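Local coordinates for tudor and KH domain-containing protein homolog (Drosophila melanogaster, PDB 5YGB) that probably recruits Piwi proteins to the piRNA machinery that silences transposons, its extended Tudor domain binding the Piwi N-terminus with or without arginine methylation, at residues A[5-10]-A[162-167]; A[17-22]-A[121-126]. The protein carries 1 engineered substitution. One frame throughout, in Å; residues are numbered along the deposited sequence.

Interaction 1. Residues A[5-10]-A[162-167]; sequences MEVYVS and LIARVV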
loop_
_atom_site.group_PDB
_atom_site.type_symbol
_atom_site.label_atom_id
_atom_site.label_comp_id
_atom_site.label_asym_id
_atom_site.label_seq_id
_atom_site.Cartn_x
_atom_site.Cartn_y
_atom_site.Cartn_z
ATOM N N MET A 5 -11.932 -13.124 4.787
ATOM C CA MET A 5 -11.536 -12.927 3.400
ATOM C C MET A 5 -10.075 -13.309 3.222
ATOM O O MET A 5 -9.253 -13.079 4.111
ATOM C CB MET A 5 -11.781 -11.475 2.966
ATOM C CG MET A 5 -11.161 -10.441 3.884
ATOM S SD MET A 5 -11.778 -8.740 3.634
ATOM C CE MET A 5 -10.889 -7.897 4.950
ATOM N N GLU A 6 -9.756 -13.900 2.075
ATOM C CA GLU A 6 -8.372 -14.234 1.736
ATOM C C GLU A 6 -7.668 -12.980 1.256
ATOM O O GLU A 6 -8.176 -12.280 0.387
ATOM C CB GLU A 6 -8.306 -15.325 0.658
ATOM C CG GLU A 6 -8.987 -16.643 1.033
ATOM C CD GLU A 6 -8.726 -17.734 0.019
ATOM O OE1 GLU A 6 -8.587 -17.417 -1.180
ATOM O OE2 GLU A 6 -8.655 -18.915 0.424
ATOM N N VAL A 7 -6.510 -12.684 1.838
ATOM C CA VAL A 7 -5.769 -11.471 1.482
ATOM C C VAL A 7 -4.270 -11.702 1.378
ATOM O O VAL A 7 -3.728 -12.687 1.900
ATOM C CB VAL A 7 -5.985 -10.331 2.513
ATOM C CG1 VAL A 7 -7.471 -9.998 2.686
ATOM C CG2 VAL A 7 -5.315 -10.676 3.850
ATOM N N TYR A 8 -3.605 -10.775 0.702
ATOM C CA TYR A 8 -2.159 -10.613 0.814
ATOM C C TYR A 8 -1.884 -9.333 1.568
ATOM O O TYR A 8 -2.563 -8.336 1.328
ATOM C CB TYR A 8 -1.485 -10.487 -0.547
ATOM C CG TYR A 8 -1.655 -11.634 -1.506
ATOM C CD1 TYR A 8 -1.292 -12.929 -1.151
ATOM C CD2 TYR A 8 -2.141 -11.415 -2.784
ATOM C CE1 TYR A 8 -1.428 -13.966 -2.031
ATOM C CE2 TYR A 8 -2.278 -12.457 -3.685
ATOM C CZ TYR A 8 -1.918 -13.727 -3.296
ATOM O OH TYR A 8 -2.057 -14.771 -4.182
ATOM N N VAL A 9 -0.865 -9.320 2.417
ATOM C CA VAL A 9 -0.339 -8.058 2.937
ATOM C C VAL A 9 0.689 -7.545 1.925
ATOM O O VAL A 9 1.696 -8.203 1.660
ATOM C CB VAL A 9 0.275 -8.233 4.324
ATOM C CG1 VAL A 9 1.001 -6.966 4.732
ATOM C CG2 VAL A 9 -0.820 -8.579 5.320
ATOM N N SER A 10 0.409 -6.394 1.317
ATOM C CA SER A 10 1.207 -5.905 0.191
ATOM C C SER A 10 2.240 -4.857 0.600
ATOM O O SER A 10 3.221 -4.659 -0.111
ATOM C CB SER A 10 0.300 -5.327 -0.909
ATOM O OG SER A 10 -0.652 -4.413 -0.379
ATOM N N LEU A 162 -3.192 -14.945 3.629
ATOM C CA LEU A 162 -3.663 -14.842 5.001
ATOM C C LEU A 162 -5.181 -14.779 4.984
ATOM O O LEU A 162 -5.777 -14.418 3.967
ATOM C CB LEU A 162 -3.104 -13.591 5.696
ATOM C CG LEU A 162 -1.590 -13.484 5.794
ATOM C CD1 LEU A 162 -1.219 -12.155 6.441
ATOM C CD2 LEU A 162 -1.005 -14.636 6.591
ATOM N N ILE A 163 -5.803 -15.119 6.106
ATOM C CA ILE A 163 -7.240 -14.938 6.286
ATOM C C ILE A 163 -7.457 -13.739 7.193
ATOM O O ILE A 163 -6.978 -13.724 8.330
ATOM C CB ILE A 163 -7.921 -16.173 6.911
ATOM C CG1 ILE A 163 -7.638 -17.426 6.084
ATOM C CG2 ILE A 163 -9.420 -15.934 7.055
ATOM C CD1 ILE A 163 -8.044 -17.306 4.623
ATOM N N ALA A 164 -8.157 -12.731 6.680
ATOM C CA ALA A 164 -8.422 -11.506 7.421
ATOM C C ALA A 164 -9.890 -11.398 7.781
ATOM O O ALA A 164 -10.755 -11.875 7.045
ATOM C CB ALA A 164 -7.999 -10.290 6.611
ATOM N N ARG A 165 -10.175 -10.772 8.913
ATOM C CA ARG A 165 -11.552 -10.452 9.259
ATOM C C ARG A 165 -11.600 -9.066 9.890
ATOM O O ARG A 165 -10.838 -8.757 10.804
ATOM C CB ARG A 165 -12.141 -11.493 10.204
ATOM C CG ARG A 165 -13.597 -11.218 10.549
ATOM C CD ARG A 165 -14.127 -12.175 11.613
ATOM N NE ARG A 165 -14.312 -13.530 11.103
ATOM C CZ ARG A 165 -14.861 -14.518 11.803
ATOM N NH1 ARG A 165 -15.277 -14.300 13.044
ATOM N NH2 ARG A 165 -14.996 -15.723 11.263
ATOM N N VAL A 166 -12.491 -8.220 9.390
ATOM C CA VAL A 166 -12.660 -6.900 9.981
ATOM C C VAL A 166 -13.461 -7.040 11.267
ATOM O O VAL A 166 -14.577 -7.567 11.247
ATOM C CB VAL A 166 -13.368 -5.938 9.014
ATOM C CG1 VAL A 166 -13.636 -4.598 9.689
ATOM C CG2 VAL A 166 -12.532 -5.742 7.754
ATOM N N VAL A 167 -12.893 -6.601 12.388
ATOM C CA VAL A 167 -13.578 -6.745 13.673
ATOM C C VAL A 167 -13.818 -5.418 14.380
ATOM O O VAL A 167 -14.512 -5.381 15.399
ATOM C CB VAL A 167 -12.803 -7.674 14.636
ATOM C CG1 VAL A 167 -12.698 -9.081 14.050
ATOM C CG2 VAL A 167 -11.424 -7.098 14.963
#

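Interaction 2. Residues A[17-22]-A[121-126]; sequences KFWVQL and FQAVEC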
loop_
_atom_site.group_PDB
_atom_site.type_symbol
_atom_site.label_atom_id
_atom_site.label_comp_id
_atom_site.label_asym_id
_atom_site.label_seq_id
_atom_site.Cartn_x
_atom_site.Cartn_y
_atom_site.Cartn_z
ATOM N N LYS A 17 -0.276 0.027 10.837
ATOM C CA LYS A 17 -0.408 0.686 9.544
ATOM C C LYS A 17 0.165 -0.204 8.446
ATOM O O LYS A 17 1.369 -0.253 8.236
ATOM C CB LYS A 17 0.286 2.052 9.546
ATOM C CG LYS A 17 0.070 2.836 8.256
ATOM C CD LYS A 17 0.722 4.213 8.322
ATOM C CE LYS A 17 0.344 5.046 7.112
ATOM N NZ LYS A 17 0.903 6.427 7.187
ATOM N N PHE A 18 -0.712 -0.936 7.770
ATOM C CA PHE A 18 -0.288 -1.794 6.674
ATOM C C PHE A 18 -1.410 -1.867 5.650
ATOM O O PHE A 18 -2.502 -1.349 5.875
ATOM C CB PHE A 18 0.120 -3.194 7.179
ATOM C CG PHE A 18 -0.985 -3.961 7.871
ATOM C CD1 PHE A 18 -1.195 -3.833 9.239
ATOM C CD2 PHE A 18 -1.807 -4.814 7.151
ATOM C CE1 PHE A 18 -2.206 -4.535 9.863
ATOM C CE2 PHE A 18 -2.814 -5.528 7.783
ATOM C CZ PHE A 18 -3.004 -5.384 9.141
ATOM N N TRP A 19 -1.143 -2.517 4.516
ATOM C CA TRP A 19 -2.094 -2.561 3.411
ATOM C C TRP A 19 -2.342 -3.989 2.979
ATOM O O TRP A 19 -1.415 -4.803 2.920
ATOM C CB TRP A 19 -1.585 -1.724 2.227
ATOM C CG TRP A 19 -1.598 -0.236 2.471
ATOM C CD1 TRP A 19 -2.551 0.645 2.054
ATOM C CD2 TRP A 19 -0.615 0.526 3.183
ATOM N NE1 TRP A 19 -2.224 1.923 2.472
ATOM C CE2 TRP A 19 -1.038 1.877 3.159
ATOM C CE3 TRP A 19 0.586 0.212 3.834
ATOM C CZ2 TRP A 19 -0.310 2.901 3.775
ATOM C CZ3 TRP A 19 1.315 1.240 4.444
ATOM C CH2 TRP A 19 0.857 2.565 4.402
ATOM N N VAL A 20 -3.599 -4.287 2.678
ATOM C CA VAL A 20 -3.961 -5.611 2.173
ATOM C C VAL A 20 -4.643 -5.536 0.808
ATOM O O VAL A 20 -5.279 -4.522 0.452
ATOM C CB VAL A 20 -4.880 -6.390 3.152
ATOM C CG1 VAL A 20 -4.234 -6.495 4.517
ATOM C CG2 VAL A 20 -6.233 -5.730 3.263
ATOM N N GLN A 21 -4.490 -6.619 0.059
ATOM C CA GLN A 21 -5.135 -6.842 -1.224
ATOM C C GLN A 21 -6.011 -8.072 -1.105
ATOM O O GLN A 21 -5.612 -9.043 -0.463
ATOM C CB GLN A 21 -4.101 -7.086 -2.318
ATOM C CG GLN A 21 -3.087 -5.954 -2.521
ATOM C CD GLN A 21 -1.897 -6.407 -3.334
ATOM O OE1 GLN A 21 -1.515 -7.578 -3.289
ATOM N NE2 GLN A 21 -1.297 -5.487 -4.077
ATOM N N LEU A 22 -7.168 -8.065 -1.749
ATOM C CA LEU A 22 -8.016 -9.248 -1.792
ATOM C C LEU A 22 -7.530 -10.247 -2.827
ATOM O O LEU A 22 -7.242 -9.876 -3.967
ATOM C CB LEU A 22 -9.459 -8.875 -2.121
ATOM C CG LEU A 22 -10.179 -7.991 -1.120
ATOM C CD1 LEU A 22 -11.576 -7.707 -1.638
ATOM C CD2 LEU A 22 -10.244 -8.686 0.195
ATOM N N PHE A 121 -9.176 0.266 -6.984
ATOM C CA PHE A 121 -7.864 0.428 -6.355
ATOM C C PHE A 121 -7.698 -0.698 -5.324
ATOM O O PHE A 121 -8.558 -0.902 -4.450
ATOM C CB PHE A 121 -7.715 1.809 -5.704
ATOM C CG PHE A 121 -7.648 2.963 -6.687
ATOM C CD1 PHE A 121 -7.624 2.753 -8.058
ATOM C CD2 PHE A 121 -7.575 4.263 -6.219
ATOM C CE1 PHE A 121 -7.557 3.831 -8.943
ATOM C CE2 PHE A 121 -7.496 5.342 -7.103
ATOM C CZ PHE A 121 -7.491 5.119 -8.451
ATOM N N GLN A 122 -6.609 -1.452 -5.419
ATOM C CA GLN A 122 -6.560 -2.747 -4.748
ATOM C C GLN A 122 -6.090 -2.751 -3.294
ATOM O O GLN A 122 -6.346 -3.725 -2.580
ATOM C CB GLN A 122 -5.679 -3.699 -5.574
ATOM C CG GLN A 122 -6.318 -4.096 -6.898
ATOM C CD GLN A 122 -7.541 -4.946 -6.669
ATOM O OE1 GLN A 122 -7.458 -6.028 -6.087
ATOM N NE2 GLN A 122 -8.689 -4.446 -7.090
ATOM N N ALA A 123 -5.398 -1.711 -2.839
ATOM C CA ALA A 123 -4.845 -1.722 -1.487
ATOM C C ALA A 123 -5.771 -1.062 -0.491
ATOM O O ALA A 123 -6.268 0.043 -0.740
ATOM C CB ALA A 123 -3.472 -1.037 -1.453
ATOM N N VAL A 124 -6.012 -1.735 0.629
ATOM C CA VAL A 124 -6.770 -1.139 1.726
ATOM C C VAL A 124 -5.903 -1.034 2.969
ATOM O O VAL A 124 -5.358 -2.043 3.453
ATOM C CB VAL A 124 -8.025 -1.943 2.059
ATOM C CG1 VAL A 124 -8.741 -1.315 3.250
ATOM C CG2 VAL A 124 -8.963 -1.991 0.860
ATOM N N GLU A 125 -5.760 0.183 3.482
ATOM C CA GLU A 125 -5.004 0.433 4.701
ATOM C C GLU A 125 -5.769 -0.096 5.914
ATOM O O GLU A 125 -6.964 0.156 6.055
ATOM C CB GLU A 125 -4.711 1.932 4.872
ATOM C CG GLU A 125 -3.646 2.216 5.904
ATOM C CD GLU A 125 -3.513 3.685 6.239
ATOM O OE1 GLU A 125 -3.923 4.530 5.411
ATOM O OE2 GLU A 125 -3.001 3.990 7.334
ATOM N N CYS A 126 -5.067 -0.825 6.778
ATOM C CA CYS A 126 -5.647 -1.467 7.960
ATOM C C CYS A 126 -4.729 -1.291 9.142
ATOM O O CYS A 126 -3.564 -0.920 8.996
ATOM C CB CYS A 126 -5.840 -2.971 7.752
ATOM S SG CYS A 126 -6.889 -3.489 6.393
HETATM O O HOH W 1 -3.592 4.602 2.587
HETATM O O HOH W 2 -7.984 -5.763 -3.327
HETATM O O HOH W 3 -5.650 -7.872 -5.216
#

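Interaction 1. Residues A[5-10]-A[162-167]
Met5 pairs with Ala164 and Val7 with Leu162, the two hydrogen-bonded pairs of a short antiparallel ladder; Glu6 and Ile163 form the non-hydrogen-bonded pair between them. Each hydrogen-bonded pair makes two backbone hydrogen bonds. In the first, Ala164 N reaches Met5 O at 2.8 Å, almost straight at 175°. In the second, Val7 N gives its proton to Leu162 O at 2.8 Å and Leu162 N returns one to Val7 O. The two short strand segments run at 113° to each other, far from a flat antiparallel pair.

The face carrying Met5, Val7, Leu162 and Ala164 is the tight one. Val7 CG2 lies between the backbone N and carbonyl carbon of its own residue. This aims it at the partner strand, where it touches Ala164 CB at 3.9 Å and Leu162 CB at 4.1 Å. Val7 CG1 also rests near the Ala164 methyl. Met5 has its CG in the same kind of position (chi1 53°), and the rest of its chain is extended. Its terminal CE therefore passes over Ala164 CB and ends 3.9 Å from Val166 CG2. Farther along, Val9 CG2 meets Leu162 CD1 at 3.8 Å, beyond the last backbone pair.

The face of Glu6 and Ile163 is looser and partly open to solvent. The two side chains run side by side in the same direction. Glu6 CG touches Ile163 CD1 at 3.8 Å; a second Ile163 conformer makes this contact doubtful. The Glu6 carboxylate has a long, weak ion pair with Lys161.

This contact joins the first and last strands in the order of a five-stranded sheet in the nuclease-like part of the extended Tudor domain. Strand 17-22 flanks 5-10, strand 188-195 flanks 162-167, and Thr154 of helix 144-154 covers Val9 and Leu162.

Interaction 2. Residues A[17-22]-A[121-126]
Glu125 OE1 is gripped twice, by a water that also joins it to Trp19 and by a salt bridge from Arg172. The water donates to Glu125 OE1 at 2.8 Å. It accepts from Trp19 NE1 at 3.0 Å, lying in the plane of the indole at its edge. Glu125 CG stands anti to the backbone N (chi1 -165°), and the chain runs extended alongside the ring. Its CG sits over one face, 4.0 Å from the centroid of the five-membered ring, as a CH-pi contact. The carboxylate is turned 35° from the ring plane. A leucine in place of Trp19 would probably leave the water without its indole donor and the Glu125 chain without a flat surface to lie on. The Lys17 and Glu125 side chains cross at a slant, with Lys17 CE 3.5 Å from Glu125 OE2, but Lys17 NZ stays too far for a salt bridge.

The opposite face of the sheet is apolar. Cys126 CB lies over the Phe18 ring, 4.3 Å from its centroid, while its SG is oblique to that ring. The same SG touches Val20 CG2 at 3.9 Å. Backbone hydrogen bonds run both ways in the antiparallel pairs Phe18–Cys126 and Val20–Val124. Past them, a water bridges Leu22 O to Gln122 OE1, accepted there at 2.7 Å; Gln122 NE2 binds Arg120 O and Gln26.

Strand 17-22 lies between strands 5-12 and 124-128 in the five-stranded sheet of the nuclease-like part of the extended Tudor domain. Strand 188-195 packs on Phe18 and Cys126, Phe150 of helix 144-154 meets the Phe18 ring, and helix 25-41 covers Gln21 and Gln122.

In the fold
Interaction 2 is nested inside the chain loop that interaction 1 closes, and their centres are about 9 Å apart. Strands 5-12 and 17-22 are neighbours in sequence and in the sheet, so one seam, that between 5-12 and 17-22, separates the two contacts. Probable hydrogen bonds cross this middle seam, Tyr8 O to Gln21 N and Ser10 N to Trp19 O, each 2.9 Å. Val7 CB also packs 3.3 Å from Gln21 O. Ser10 OG and Gln21 NE2 then bind the backbone oxygens of Tyr98 and Asp97, just after strand 89-95 of the Tudor core. This ties the nuclease-like sheet to that core. As in related extended Tudor domains, Piwi peptides probably bind between these two parts.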